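Local atomic coordinates of luciferase-like enzymeAMP-CoA-ligase (Zophobas atratus, PDB entry 4W8O), a protein that probably activates carboxylic acids with ATP as an adenylate-forming ligase akin to beetle luciferases, in a mealworm that emits no light. Residues A[13-18]-A[205-210]; A[63-68]-A[141-146]; A[104-109]-A[132-137]; A[272-277]-A[307-312]; A[364-369]-A[376-381]. All coordinates share one frame; numbering follows the deposited sequence.

Contact 1. Residues A[13-18]-A[205-210]; sequences PNFDKI and IVETSF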
# COMPACT_ATOMS: atom_id res chain seq x y z
N PRO A 13 18.57 -5.00 6.30
CA PRO A 13 17.17 -5.41 6.52
C PRO A 13 16.97 -6.17 7.82
O PRO A 13 17.75 -7.06 8.13
CB PRO A 13 16.89 -6.32 5.30
CG PRO A 13 17.86 -5.87 4.26
CD PRO A 13 19.10 -5.54 5.04
N ASN A 14 15.95 -5.79 8.59
CA ASN A 14 15.60 -6.49 9.83
C ASN A 14 14.38 -7.38 9.71
O ASN A 14 14.11 -8.18 10.61
CB ASN A 14 15.39 -5.48 10.96
CG ASN A 14 16.68 -4.84 11.42
OD1 ASN A 14 17.67 -5.53 11.66
ND2 ASN A 14 16.68 -3.52 11.55
N PHE A 15 13.64 -7.27 8.61
CA PHE A 15 12.41 -8.06 8.45
C PHE A 15 12.45 -8.92 7.19
O PHE A 15 11.50 -8.96 6.40
CB PHE A 15 11.21 -7.11 8.43
CG PHE A 15 11.13 -6.23 9.65
CD1 PHE A 15 10.84 -6.77 10.89
CD2 PHE A 15 11.34 -4.87 9.55
CE1 PHE A 15 10.76 -5.97 12.02
CE2 PHE A 15 11.27 -4.06 10.68
CZ PHE A 15 10.97 -4.61 11.91
N ASP A 16 13.57 -9.63 7.01
CA ASP A 16 13.80 -10.45 5.82
C ASP A 16 13.82 -11.95 6.10
O ASP A 16 14.07 -12.73 5.18
CB ASP A 16 15.09 -10.02 5.11
CG ASP A 16 16.33 -10.18 5.99
OD1 ASP A 16 16.21 -10.19 7.23
OD2 ASP A 16 17.43 -10.29 5.41
N LYS A 17 13.52 -12.35 7.33
CA LYS A 17 13.53 -13.76 7.71
C LYS A 17 12.22 -14.23 8.33
O LYS A 17 12.16 -15.29 8.95
CB LYS A 17 14.70 -14.03 8.67
CG LYS A 17 16.06 -13.75 8.05
CD LYS A 17 17.18 -13.96 9.05
CE LYS A 17 18.56 -13.71 8.43
NZ LYS A 17 18.71 -12.31 7.96
N ILE A 18 11.14 -13.47 8.14
CA ILE A 18 9.88 -13.83 8.77
C ILE A 18 8.70 -13.67 7.83
O ILE A 18 8.81 -13.06 6.78
CB ILE A 18 9.63 -13.00 10.04
CG1 ILE A 18 9.67 -11.51 9.71
CG2 ILE A 18 10.66 -13.34 11.11
CD1 ILE A 18 9.11 -10.66 10.82
N ILE A 205 9.09 -3.96 0.60
CA ILE A 205 8.35 -2.75 0.22
C ILE A 205 8.19 -1.88 1.47
O ILE A 205 8.41 -0.67 1.42
CB ILE A 205 6.96 -3.07 -0.37
CG1 ILE A 205 7.13 -3.73 -1.75
CG2 ILE A 205 6.14 -1.78 -0.48
CD1 ILE A 205 5.85 -4.28 -2.33
N VAL A 206 7.80 -2.52 2.57
CA VAL A 206 7.55 -1.83 3.83
C VAL A 206 8.85 -1.28 4.42
O VAL A 206 8.91 -0.12 4.83
CB VAL A 206 6.87 -2.78 4.85
CG1 VAL A 206 6.81 -2.13 6.22
CG2 VAL A 206 5.47 -3.16 4.37
N GLU A 207 9.89 -2.11 4.46
CA GLU A 207 11.14 -1.71 5.08
C GLU A 207 11.86 -0.63 4.26
O GLU A 207 12.42 0.30 4.83
CB GLU A 207 12.05 -2.92 5.33
CG GLU A 207 12.85 -2.77 6.60
CD GLU A 207 13.67 -4.00 6.96
OE1 GLU A 207 13.46 -5.09 6.39
OE2 GLU A 207 14.53 -3.85 7.84
N THR A 208 11.83 -0.76 2.93
CA THR A 208 12.42 0.24 2.05
C THR A 208 11.74 1.59 2.24
O THR A 208 12.41 2.62 2.29
CB THR A 208 12.34 -0.20 0.57
OG1 THR A 208 13.15 -1.36 0.37
CG2 THR A 208 12.80 0.91 -0.38
N SER A 209 10.42 1.59 2.37
CA SER A 209 9.68 2.83 2.61
C SER A 209 10.07 3.50 3.95
O SER A 209 10.12 4.73 4.05
CB SER A 209 8.15 2.61 2.49
OG SER A 209 7.58 1.97 3.63
N PHE A 210 10.37 2.69 4.96
CA PHE A 210 10.86 3.21 6.24
C PHE A 210 12.21 3.92 6.08
O PHE A 210 12.40 5.02 6.62
CB PHE A 210 10.97 2.08 7.27
CG PHE A 210 11.61 2.51 8.56
CD1 PHE A 210 10.88 3.21 9.51
CD2 PHE A 210 12.94 2.21 8.83
CE1 PHE A 210 11.47 3.62 10.70
CE2 PHE A 210 13.53 2.60 10.02
CZ PHE A 210 12.79 3.31 10.96
O HOH W 1 14.70 -1.83 9.98
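Extended beyond CG (chi2 175°), the side chain of Glu-207 reaches from helix 199-211 to the loop 13-18 and sets its carboxylate against the backbone of Asn-14 and Phe-15. Two successive amides bind its two oxygens. Asn-14 N points almost straight (176°) at the syn lone pair of OE2 of Glu-207; the modelled 2.5 Å is unusually short, and its exact length is doubtful. Phe-15 N reaches OE1 of Glu-207 at 3.1 Å from above the carboxylate plane. A water bridges OE2 to Asn-14 ND2, and Gln-204 supplies another bond to OE1. The side chains of Phe-15 and Glu-207 cross at about a right angle, ring and carboxylate planes 60° apart, with CD2 of Phe-15 3.6 Å from CD of Glu-207. With an alanine here, the amides of Asn-14 and Phe-15 would probably lose their acceptor, and the loop one of its ties to the helix. The chemistry is that of a buried carboxylate whose charge, if present, is probably eased by two backbone N-H groups, the Gln-204 amide and a water.

Contact 2. Residues A[63-68]-A[141-146]; sequences QKKGIT and SCEIIV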
# COMPACT_ATOMS: atom_id res chain seq x y z
N GLN A 63 -8.98 -20.85 11.42
CA GLN A 63 -8.29 -22.12 11.50
C GLN A 63 -9.29 -23.28 11.63
O GLN A 63 -9.15 -24.32 10.98
CB GLN A 63 -7.35 -22.08 12.71
CG GLN A 63 -6.27 -23.14 12.76
CD GLN A 63 -5.24 -22.83 13.84
OE1 GLN A 63 -5.58 -22.72 15.02
NE2 GLN A 63 -3.99 -22.67 13.44
N LYS A 64 -10.32 -23.08 12.45
CA LYS A 64 -11.37 -24.08 12.62
C LYS A 64 -12.18 -24.28 11.33
O LYS A 64 -12.70 -25.37 11.10
CB LYS A 64 -12.29 -23.68 13.78
CG LYS A 64 -11.61 -23.72 15.14
CD LYS A 64 -12.53 -23.25 16.26
CE LYS A 64 -11.86 -23.42 17.61
NZ LYS A 64 -12.66 -22.85 18.73
N LYS A 65 -12.28 -23.23 10.51
CA LYS A 65 -12.93 -23.33 9.20
C LYS A 65 -12.06 -24.02 8.14
O LYS A 65 -12.49 -24.19 7.00
CB LYS A 65 -13.31 -21.95 8.67
CG LYS A 65 -14.41 -21.23 9.43
CD LYS A 65 -14.64 -19.87 8.77
CE LYS A 65 -15.87 -19.18 9.30
NZ LYS A 65 -17.14 -19.83 8.91
N GLY A 66 -10.83 -24.39 8.51
CA GLY A 66 -9.94 -25.14 7.63
C GLY A 66 -8.98 -24.30 6.81
O GLY A 66 -8.37 -24.81 5.87
N ILE A 67 -8.84 -23.01 7.16
CA ILE A 67 -7.92 -22.11 6.46
C ILE A 67 -6.47 -22.44 6.81
O ILE A 67 -6.12 -22.62 7.97
CB ILE A 67 -8.19 -20.62 6.82
CG1 ILE A 67 -9.57 -20.18 6.30
CG2 ILE A 67 -7.11 -19.70 6.26
CD1 ILE A 67 -9.72 -20.15 4.79
N THR A 68 -5.64 -22.54 5.78
CA THR A 68 -4.21 -22.75 5.94
C THR A 68 -3.47 -21.84 4.98
O THR A 68 -4.08 -21.06 4.24
CB THR A 68 -3.82 -24.22 5.69
OG1 THR A 68 -4.08 -24.55 4.32
CG2 THR A 68 -4.60 -25.16 6.60
N SER A 141 -17.86 -20.84 -6.21
CA SER A 141 -18.32 -21.04 -4.85
C SER A 141 -17.29 -20.43 -3.91
O SER A 141 -16.08 -20.58 -4.10
CB SER A 141 -18.52 -22.52 -4.55
OG SER A 141 -19.28 -22.67 -3.36
N CYS A 142 -17.77 -19.73 -2.89
CA CYS A 142 -16.92 -19.02 -1.97
C CYS A 142 -17.75 -18.64 -0.77
O CYS A 142 -18.89 -18.21 -0.92
CB CYS A 142 -16.37 -17.75 -2.62
SG CYS A 142 -15.25 -16.77 -1.59
N GLU A 143 -17.20 -18.81 0.43
CA GLU A 143 -17.88 -18.35 1.63
C GLU A 143 -17.79 -16.83 1.68
O GLU A 143 -16.74 -16.24 1.43
CB GLU A 143 -17.23 -18.98 2.86
CG GLU A 143 -17.94 -18.68 4.17
CD GLU A 143 -17.08 -19.01 5.39
OE1 GLU A 143 -16.08 -19.72 5.25
OE2 GLU A 143 -17.42 -18.54 6.50
N ILE A 144 -18.92 -16.19 1.99
CA ILE A 144 -18.96 -14.75 2.21
C ILE A 144 -19.13 -14.49 3.70
O ILE A 144 -19.92 -15.15 4.36
CB ILE A 144 -20.12 -14.10 1.43
CG1 ILE A 144 -19.85 -14.19 -0.09
CG2 ILE A 144 -20.29 -12.64 1.86
CD1 ILE A 144 -21.06 -13.84 -0.94
N ILE A 145 -18.37 -13.53 4.23
CA ILE A 145 -18.53 -13.10 5.62
C ILE A 145 -18.72 -11.59 5.61
O ILE A 145 -17.89 -10.87 5.05
CB ILE A 145 -17.32 -13.53 6.49
CG1 ILE A 145 -17.21 -15.07 6.50
CG2 ILE A 145 -17.47 -13.02 7.91
CD1 ILE A 145 -16.05 -15.61 7.30
N VAL A 146 -19.81 -11.12 6.21
CA VAL A 146 -20.21 -9.72 6.11
C VAL A 146 -19.71 -8.92 7.31
O VAL A 146 -19.78 -9.40 8.45
CB VAL A 146 -21.76 -9.60 6.02
CG1 VAL A 146 -22.21 -8.14 6.02
CG2 VAL A 146 -22.27 -10.31 4.78
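A Schellman motif ends helix 48-64, and the lysine at this helix end reaches strand 143-147, which belongs to the mixed, largely parallel sheet of the adenylate-forming enzyme. Gly-66, with positive phi (94°), turns the chain out of the helix, its N bonding back to Gln-63 O, while Lys-65 projects toward the strand. The lysine runs extended to CE and bends at its last torsion (chi4 -69°), which turns NZ onto the carboxylate of Glu-143. There it forms a salt bridge with OE2, met on the syn side but 29° out of the carboxylate plane. The two side chains cross at about a right angle, and the end of the lysine chain, CE as well as NZ, lies against OE2. A glutamine in place of Glu-143 would probably leave the ammonium of Lys-65 without its charged mate and the lysine end freer to swing. Deeper in, Ile-145 meets the aliphatic part of the lysine, and Met-159 of helix 156-159 touches both residues. The ion pair lies toward the surface, beside buried Ile-145: NZ of Lys-65 is 2.7 Å from OE2 of Glu-143, while CD1 of Ile-145 lies 4.1 Å from CE of Lys-65.

Contact 3. Residues A[104-109]-A[132-137]; sequences LSVRNI and EKSLKG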
# COMPACT_ATOMS: atom_id res chain seq x y z
N LEU A 104 -15.47 -0.95 -8.19
CA LEU A 104 -15.36 -1.63 -9.48
C LEU A 104 -16.69 -2.25 -9.90
O LEU A 104 -17.49 -2.66 -9.06
CB LEU A 104 -14.28 -2.70 -9.44
CG LEU A 104 -12.84 -2.18 -9.39
CD1 LEU A 104 -11.91 -3.27 -8.88
CD2 LEU A 104 -12.38 -1.68 -10.75
N SER A 105 -16.90 -2.34 -11.21
CA SER A 105 -18.10 -2.94 -11.77
C SER A 105 -18.15 -4.43 -11.49
O SER A 105 -17.14 -5.04 -11.14
CB SER A 105 -18.14 -2.74 -13.29
OG SER A 105 -17.17 -3.55 -13.93
N VAL A 106 -19.33 -5.00 -11.68
CA VAL A 106 -19.54 -6.44 -11.57
C VAL A 106 -18.62 -7.19 -12.52
O VAL A 106 -18.01 -8.17 -12.13
CB VAL A 106 -21.00 -6.85 -11.87
CG1 VAL A 106 -21.13 -8.36 -11.99
CG2 VAL A 106 -21.94 -6.32 -10.79
N ARG A 107 -18.53 -6.73 -13.77
CA ARG A 107 -17.68 -7.44 -14.72
C ARG A 107 -16.21 -7.41 -14.32
O ARG A 107 -15.50 -8.39 -14.51
CB ARG A 107 -17.84 -6.92 -16.15
CG ARG A 107 -17.37 -7.97 -17.15
CD ARG A 107 -17.32 -7.49 -18.58
NE ARG A 107 -18.64 -7.39 -19.21
CZ ARG A 107 -19.38 -6.29 -19.27
NH1 ARG A 107 -18.96 -5.15 -18.72
NH2 ARG A 107 -20.56 -6.32 -19.88
N ASN A 108 -15.74 -6.30 -13.78
CA ASN A 108 -14.35 -6.22 -13.35
C ASN A 108 -14.10 -7.12 -12.14
O ASN A 108 -13.10 -7.84 -12.09
CB ASN A 108 -13.94 -4.78 -13.06
CG ASN A 108 -13.86 -3.94 -14.32
OD1 ASN A 108 -13.52 -4.43 -15.39
ND2 ASN A 108 -14.17 -2.66 -14.20
N ILE A 109 -15.02 -7.09 -11.18
CA ILE A 109 -14.87 -7.91 -9.98
C ILE A 109 -14.86 -9.39 -10.35
O ILE A 109 -14.03 -10.17 -9.85
CB ILE A 109 -15.97 -7.62 -8.94
CG1 ILE A 109 -15.85 -6.18 -8.41
CG2 ILE A 109 -15.89 -8.61 -7.79
CD1 ILE A 109 -14.78 -5.96 -7.36
N GLU A 132 -22.02 -10.87 -4.45
CA GLU A 132 -22.96 -11.96 -4.76
C GLU A 132 -23.15 -12.10 -6.28
O GLU A 132 -23.09 -13.21 -6.82
CB GLU A 132 -24.31 -11.72 -4.07
CG GLU A 132 -24.31 -11.93 -2.55
CD GLU A 132 -25.64 -11.59 -1.89
OE1 GLU A 132 -26.39 -10.72 -2.39
OE2 GLU A 132 -25.97 -12.20 -0.85
N LYS A 133 -23.39 -10.99 -6.96
CA LYS A 133 -23.59 -11.00 -8.41
C LYS A 133 -22.34 -11.46 -9.15
O LYS A 133 -22.43 -12.23 -10.11
CB LYS A 133 -24.00 -9.62 -8.91
CG LYS A 133 -25.41 -9.23 -8.54
CD LYS A 133 -25.71 -7.80 -8.94
CE LYS A 133 -27.11 -7.38 -8.50
NZ LYS A 133 -27.32 -5.92 -8.69
N SER A 134 -21.19 -10.99 -8.69
CA SER A 134 -19.93 -11.32 -9.35
C SER A 134 -19.62 -12.81 -9.22
O SER A 134 -19.21 -13.45 -10.19
CB SER A 134 -18.78 -10.49 -8.77
OG SER A 134 -19.02 -9.09 -8.94
N LEU A 135 -19.85 -13.37 -8.04
CA LEU A 135 -19.63 -14.80 -7.81
C LEU A 135 -20.58 -15.63 -8.66
O LEU A 135 -20.17 -16.64 -9.24
CB LEU A 135 -19.80 -15.16 -6.33
CG LEU A 135 -18.69 -14.69 -5.40
CD1 LEU A 135 -19.13 -14.82 -3.95
CD2 LEU A 135 -17.41 -15.47 -5.64
N LYS A 136 -21.83 -15.21 -8.73
CA LYS A 136 -22.82 -15.88 -9.58
C LYS A 136 -22.35 -15.87 -11.04
O LYS A 136 -22.31 -16.91 -11.69
CB LYS A 136 -24.18 -15.21 -9.43
CG LYS A 136 -25.30 -15.91 -10.19
CD LYS A 136 -26.64 -15.26 -9.89
CE LYS A 136 -27.73 -15.88 -10.75
NZ LYS A 136 -29.08 -15.37 -10.38
N GLY A 137 -21.96 -14.71 -11.54
CA GLY A 137 -21.43 -14.60 -12.90
C GLY A 137 -20.19 -15.45 -13.14
O GLY A 137 -20.13 -16.20 -14.10
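Ser-134 fits against Val-106 and Ile-109, one turn apart, where helices 106-116 and 128-138 pack side by side, two helices of the alternating beta-alpha order whose strands 96-99, 120-124 and 143-147 run parallel in one mixed sheet. CA of Val-106 and CA of Ser-134 are 5.4 Å apart, an approach consistent with the small side chain of Ser-134. The tight part lies on the buried side. CB of Ser-134 is 3.6 Å from CG2 of Ile-109, a branch placed anti to the backbone N while CG1 leads away from the partner helix. The serine hydroxyl bonds to Leu-130 O of its own helix; its approach to the isoleucine is a van der Waals contact, not a hydrogen bond. CG1 of Val-106 lies 3.8 Å from OG of Ser-134. The looser side faces solvent: CG2 of Val-106 only grazes CB of exposed Lys-133, at 4.3 Å, and the lysine's end leads away. At the tight end, OG of Ser-134 stands 3.4 Å from CG2 of Ile-109.

Contact 4. Residues A[272-277]-A[307-312]; sequences IYTYQL and KKLTQL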
# COMPACT_ATOMS: atom_id res chain seq x y z
N ILE A 272 -4.37 15.62 -7.28
CA ILE A 272 -5.60 16.33 -7.66
C ILE A 272 -6.48 16.72 -6.46
O ILE A 272 -7.10 17.78 -6.49
CB ILE A 272 -6.41 15.54 -8.70
CG1 ILE A 272 -7.47 16.46 -9.33
CG2 ILE A 272 -7.02 14.28 -8.09
CD1 ILE A 272 -8.09 15.91 -10.59
N TYR A 273 -6.49 15.91 -5.41
CA TYR A 273 -7.24 16.24 -4.19
C TYR A 273 -6.58 17.35 -3.35
O TYR A 273 -7.25 17.95 -2.51
CB TYR A 273 -7.46 15.00 -3.32
CG TYR A 273 -8.32 13.94 -3.98
CD1 TYR A 273 -9.70 14.08 -4.05
CD2 TYR A 273 -7.74 12.79 -4.53
CE1 TYR A 273 -10.49 13.11 -4.64
CE2 TYR A 273 -8.52 11.82 -5.14
CZ TYR A 273 -9.89 11.99 -5.19
OH TYR A 273 -10.65 11.03 -5.78
N THR A 274 -5.30 17.64 -3.57
CA THR A 274 -4.63 18.70 -2.80
C THR A 274 -5.20 20.08 -3.10
O THR A 274 -5.06 20.99 -2.28
CB THR A 274 -3.11 18.78 -3.04
OG1 THR A 274 -2.84 19.09 -4.41
CG2 THR A 274 -2.44 17.48 -2.65
N TYR A 275 -5.82 20.23 -4.26
CA TYR A 275 -6.49 21.48 -4.63
C TYR A 275 -7.65 21.80 -3.70
O TYR A 275 -8.00 22.97 -3.54
CB TYR A 275 -6.93 21.46 -6.10
CG TYR A 275 -5.77 21.60 -7.06
CD1 TYR A 275 -5.07 20.49 -7.51
CD2 TYR A 275 -5.36 22.86 -7.49
CE1 TYR A 275 -3.99 20.63 -8.37
CE2 TYR A 275 -4.28 23.00 -8.34
CZ TYR A 275 -3.60 21.89 -8.78
OH TYR A 275 -2.53 22.04 -9.63
N GLN A 276 -8.24 20.79 -3.07
CA GLN A 276 -9.24 21.01 -2.03
C GLN A 276 -8.64 21.60 -0.75
O GLN A 276 -9.32 22.32 -0.03
CB GLN A 276 -10.00 19.72 -1.72
CG GLN A 276 -10.86 19.23 -2.86
CD GLN A 276 -11.84 18.14 -2.44
OE1 GLN A 276 -12.43 18.20 -1.36
NE2 GLN A 276 -12.02 17.15 -3.30
N LEU A 277 -7.37 21.29 -0.48
CA LEU A 277 -6.68 21.83 0.69
C LEU A 277 -6.34 23.31 0.50
O LEU A 277 -6.60 24.12 1.37
CB LEU A 277 -5.39 21.07 0.99
CG LEU A 277 -5.53 19.57 1.24
CD1 LEU A 277 -4.17 18.91 1.30
CD2 LEU A 277 -6.32 19.33 2.52
N LYS A 307 4.18 24.84 -4.59
CA LYS A 307 4.50 26.00 -3.76
C LYS A 307 3.37 26.36 -2.81
O LYS A 307 3.62 26.61 -1.62
CB LYS A 307 4.82 27.21 -4.63
CG LYS A 307 6.22 27.20 -5.22
CD LYS A 307 6.59 28.58 -5.76
CE LYS A 307 8.04 28.62 -6.23
NZ LYS A 307 8.26 27.71 -7.39
N LYS A 308 2.14 26.42 -3.32
CA LYS A 308 0.98 26.74 -2.49
C LYS A 308 0.86 25.78 -1.31
O LYS A 308 0.52 26.20 -0.21
CB LYS A 308 -0.32 26.73 -3.31
CG LYS A 308 -0.52 27.96 -4.19
CD LYS A 308 -1.94 28.02 -4.74
CE LYS A 308 -2.17 29.24 -5.63
NZ LYS A 308 -2.18 28.92 -7.09
N LEU A 309 1.16 24.51 -1.55
CA LEU A 309 1.11 23.51 -0.48
C LEU A 309 2.16 23.75 0.60
O LEU A 309 1.87 23.56 1.78
CB LEU A 309 1.24 22.09 -1.06
CG LEU A 309 -0.01 21.58 -1.78
CD1 LEU A 309 0.31 20.33 -2.60
CD2 LEU A 309 -1.14 21.31 -0.80
N THR A 310 3.37 24.16 0.22
CA THR A 310 4.41 24.45 1.21
C THR A 310 4.05 25.68 2.04
O THR A 310 4.40 25.77 3.21
CB THR A 310 5.80 24.67 0.56
OG1 THR A 310 5.72 25.74 -0.38
CG2 THR A 310 6.28 23.42 -0.14
N GLN A 311 3.34 26.62 1.42
CA GLN A 311 2.85 27.80 2.14
C GLN A 311 1.73 27.43 3.11
O GLN A 311 1.70 27.91 4.24
CB GLN A 311 2.34 28.86 1.16
CG GLN A 311 3.42 29.43 0.25
CD GLN A 311 2.85 30.40 -0.76
OE1 GLN A 311 2.51 30.03 -1.89
NE2 GLN A 311 2.71 31.65 -0.35
N LEU A 312 0.83 26.56 2.68
CA LEU A 312 -0.26 26.10 3.54
C LEU A 312 0.29 25.36 4.78
O LEU A 312 -0.22 25.51 5.89
CB LEU A 312 -1.20 25.18 2.76
CG LEU A 312 -2.38 24.57 3.52
CD1 LEU A 312 -3.19 25.65 4.22
CD2 LEU A 312 -3.26 23.77 2.57
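Thr-274 and Leu-277, one turn apart on the short helix 274-278, face Leu-309 and Leu-312 of helix 303-312, the helix that leads into strand 317-324 of the large mixed sheet. First along the chain comes Thr-274, whose CB meets CD1 of Leu-309 at 3.8 Å. Leucine and threonine cross at about a right angle, and CD2 of Leu-309 also lies near CB of Thr-274, at 3.9 Å, both methyls bearing on one carbon. The hydroxyl takes the crowded position between N and carbonyl carbon (chi1 63°); OG1 as well as CB lies against CD1 of Leu-309, while it keeps its bonds to Pro-271 O and Gln-305 NE2. Next, CD1 of Leu-277 approaches CD2 of Leu-309 in a looser touch of 4.4 Å. Its own CB and carbonyl receive Leu-312, whose CG is anti to the backbone N (chi1 178°), which carries CD2 to the backbone of Leu-277. Leu-309 also touches Val-318 of strand 317-324. The last detail is CD2 of Leu-312, 3.6 Å from the carbonyl O of Leu-277.

Contact 5. Residues A[364-369]-A[376-381]; sequences DNEEIV and ELRVKS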
# COMPACT_ATOMS: atom_id res chain seq x y z
N ASP A 364 15.45 0.18 -28.85
CA ASP A 364 16.30 -0.23 -29.98
C ASP A 364 17.76 -0.08 -29.52
O ASP A 364 18.12 0.91 -28.91
CB ASP A 364 16.01 0.60 -31.24
CG ASP A 364 15.63 2.04 -30.94
OD1 ASP A 364 14.48 2.27 -30.53
OD2 ASP A 364 16.49 2.93 -31.13
N ASN A 365 18.57 -1.10 -29.80
CA ASN A 365 19.93 -1.26 -29.23
C ASN A 365 19.96 -1.82 -27.80
O ASN A 365 20.90 -2.51 -27.44
CB ASN A 365 20.79 0.02 -29.33
CG ASN A 365 21.23 0.33 -30.76
OD1 ASN A 365 20.43 0.75 -31.60
ND2 ASN A 365 22.52 0.14 -31.04
N GLU A 366 18.95 -1.51 -26.99
CA GLU A 366 18.81 -2.08 -25.64
C GLU A 366 20.08 -1.85 -24.81
O GLU A 366 20.78 -2.80 -24.46
CB GLU A 366 18.46 -3.58 -25.71
CG GLU A 366 18.21 -4.24 -24.35
CD GLU A 366 16.74 -4.33 -23.96
OE1 GLU A 366 16.44 -5.14 -23.05
OE2 GLU A 366 15.89 -3.61 -24.53
N GLU A 367 20.36 -0.59 -24.51
CA GLU A 367 21.57 -0.21 -23.80
C GLU A 367 21.28 0.92 -22.83
O GLU A 367 20.43 1.76 -23.12
CB GLU A 367 22.62 0.23 -24.81
CG GLU A 367 24.05 -0.08 -24.39
CD GLU A 367 25.06 0.34 -25.44
OE1 GLU A 367 26.26 0.06 -25.24
OE2 GLU A 367 24.65 0.94 -26.46
N ILE A 368 21.96 0.95 -21.69
CA ILE A 368 21.66 1.96 -20.67
C ILE A 368 22.26 3.31 -21.07
O ILE A 368 23.33 3.37 -21.66
CB ILE A 368 22.05 1.56 -19.20
CG1 ILE A 368 23.32 2.26 -18.69
CG2 ILE A 368 22.09 0.04 -19.03
CD1 ILE A 368 24.63 1.64 -19.13
N VAL A 369 21.55 4.39 -20.76
CA VAL A 369 21.94 5.72 -21.22
C VAL A 369 22.30 6.64 -20.06
O VAL A 369 22.03 6.34 -18.89
CB VAL A 369 20.85 6.37 -22.09
CG1 VAL A 369 20.62 5.55 -23.36
CG2 VAL A 369 19.54 6.55 -21.33
N GLU A 376 13.38 3.85 -21.45
CA GLU A 376 12.46 3.07 -20.62
C GLU A 376 13.04 2.91 -19.22
O GLU A 376 14.18 2.45 -19.07
CB GLU A 376 12.21 1.69 -21.25
CG GLU A 376 12.00 1.69 -22.76
CD GLU A 376 11.56 0.34 -23.32
OE1 GLU A 376 11.96 -0.71 -22.76
OE2 GLU A 376 10.83 0.33 -24.33
N LEU A 377 12.28 3.29 -18.20
CA LEU A 377 12.72 3.06 -16.81
C LEU A 377 12.64 1.59 -16.44
O LEU A 377 11.59 0.95 -16.57
CB LEU A 377 11.90 3.87 -15.81
CG LEU A 377 12.47 5.25 -15.50
CD1 LEU A 377 12.24 6.17 -16.69
CD2 LEU A 377 11.86 5.83 -14.23
N ARG A 378 13.76 1.07 -15.97
CA ARG A 378 13.82 -0.30 -15.48
C ARG A 378 14.46 -0.32 -14.11
O ARG A 378 15.40 0.41 -13.84
CB ARG A 378 14.59 -1.17 -16.46
CG ARG A 378 14.05 -1.04 -17.87
CD ARG A 378 14.39 -2.24 -18.71
NE ARG A 378 13.96 -2.06 -20.09
CZ ARG A 378 14.48 -2.71 -21.13
NH1 ARG A 378 15.46 -3.59 -20.95
NH2 ARG A 378 14.02 -2.48 -22.35
N VAL A 379 13.94 -1.19 -13.24
CA VAL A 379 14.27 -1.16 -11.82
C VAL A 379 14.47 -2.57 -11.26
O VAL A 379 13.97 -3.55 -11.83
CB VAL A 379 13.16 -0.44 -11.02
CG1 VAL A 379 13.04 1.01 -11.49
CG2 VAL A 379 11.82 -1.15 -11.18
N LYS A 380 15.23 -2.67 -10.17
CA LYS A 380 15.55 -3.96 -9.56
C LYS A 380 15.84 -3.82 -8.07
O LYS A 380 16.60 -2.96 -7.67
CB LYS A 380 16.76 -4.60 -10.25
CG LYS A 380 17.04 -6.03 -9.81
CD LYS A 380 18.16 -6.64 -10.63
CE LYS A 380 18.48 -8.06 -10.19
NZ LYS A 380 19.54 -8.66 -11.07
N SER A 381 15.20 -4.67 -7.28
CA SER A 381 15.38 -4.69 -5.83
C SER A 381 14.74 -5.94 -5.24
O SER A 381 14.01 -6.67 -5.93
CB SER A 381 14.73 -3.47 -5.17
OG SER A 381 13.33 -3.64 -4.99
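Arg-378 grips Glu-366 end-on with NH1 and NH2, yet the two flat groups are not coplanar: carboxylate and guanidinium planes stand 58° apart. Both glutamate oxygens remain near the plane of the guanidinium, whereas the nitrogens approach them from above the carboxylate. NH1 of Arg-378 reaches OE1 of Glu-366 at 2.8 Å in a nearly straight bond, and NH2 of Arg-378 reaches OE2 of Glu-366 at 3.1 Å. The glutamate chain leaves with CG anti to its N and bends at chi2 (96°), which brings the carboxylate back to the arginine. NH2 of Arg-378 also binds OE1 of Glu-376 at 2.7 Å, met on the anti side of that carboxylate, and NH1 has a further salt bridge to Asp-398. One cation thus serves three acidic residues, which probably offsets the mutual repulsion of the carboxylates. Glu-366 and Glu-367 form a G1 beta bulge facing Asn-362; the network ties this bulge at the start of strand 367-380 to its later part, on the hairpin formed with strand 357-362 in the five-stranded antiparallel sheet.

Contact 4 is the buried one, made of leucine methyls and a threonine between helices; contacts 1, 2, 3 and 5 each mix buried with exposed residues. Contacts 2 and 3 belong together: helix 128-138 is followed directly by strand 143-147, and Leu-135 packs on Ile-144 and Cys-142, so the two contacts share a helix and the strand that follows it. Their chemistry differs, with close helix packing around a serine in contact 3 and a surface ion pair in contact 2. Glutamates act in three ways: in contact 1 on backbone amides, in contact 2 on a lysine, in contact 5 within an arginine network of the antiparallel sheet. Contacts 1 and 5 approach to about 6 Å between nearest atoms without touching.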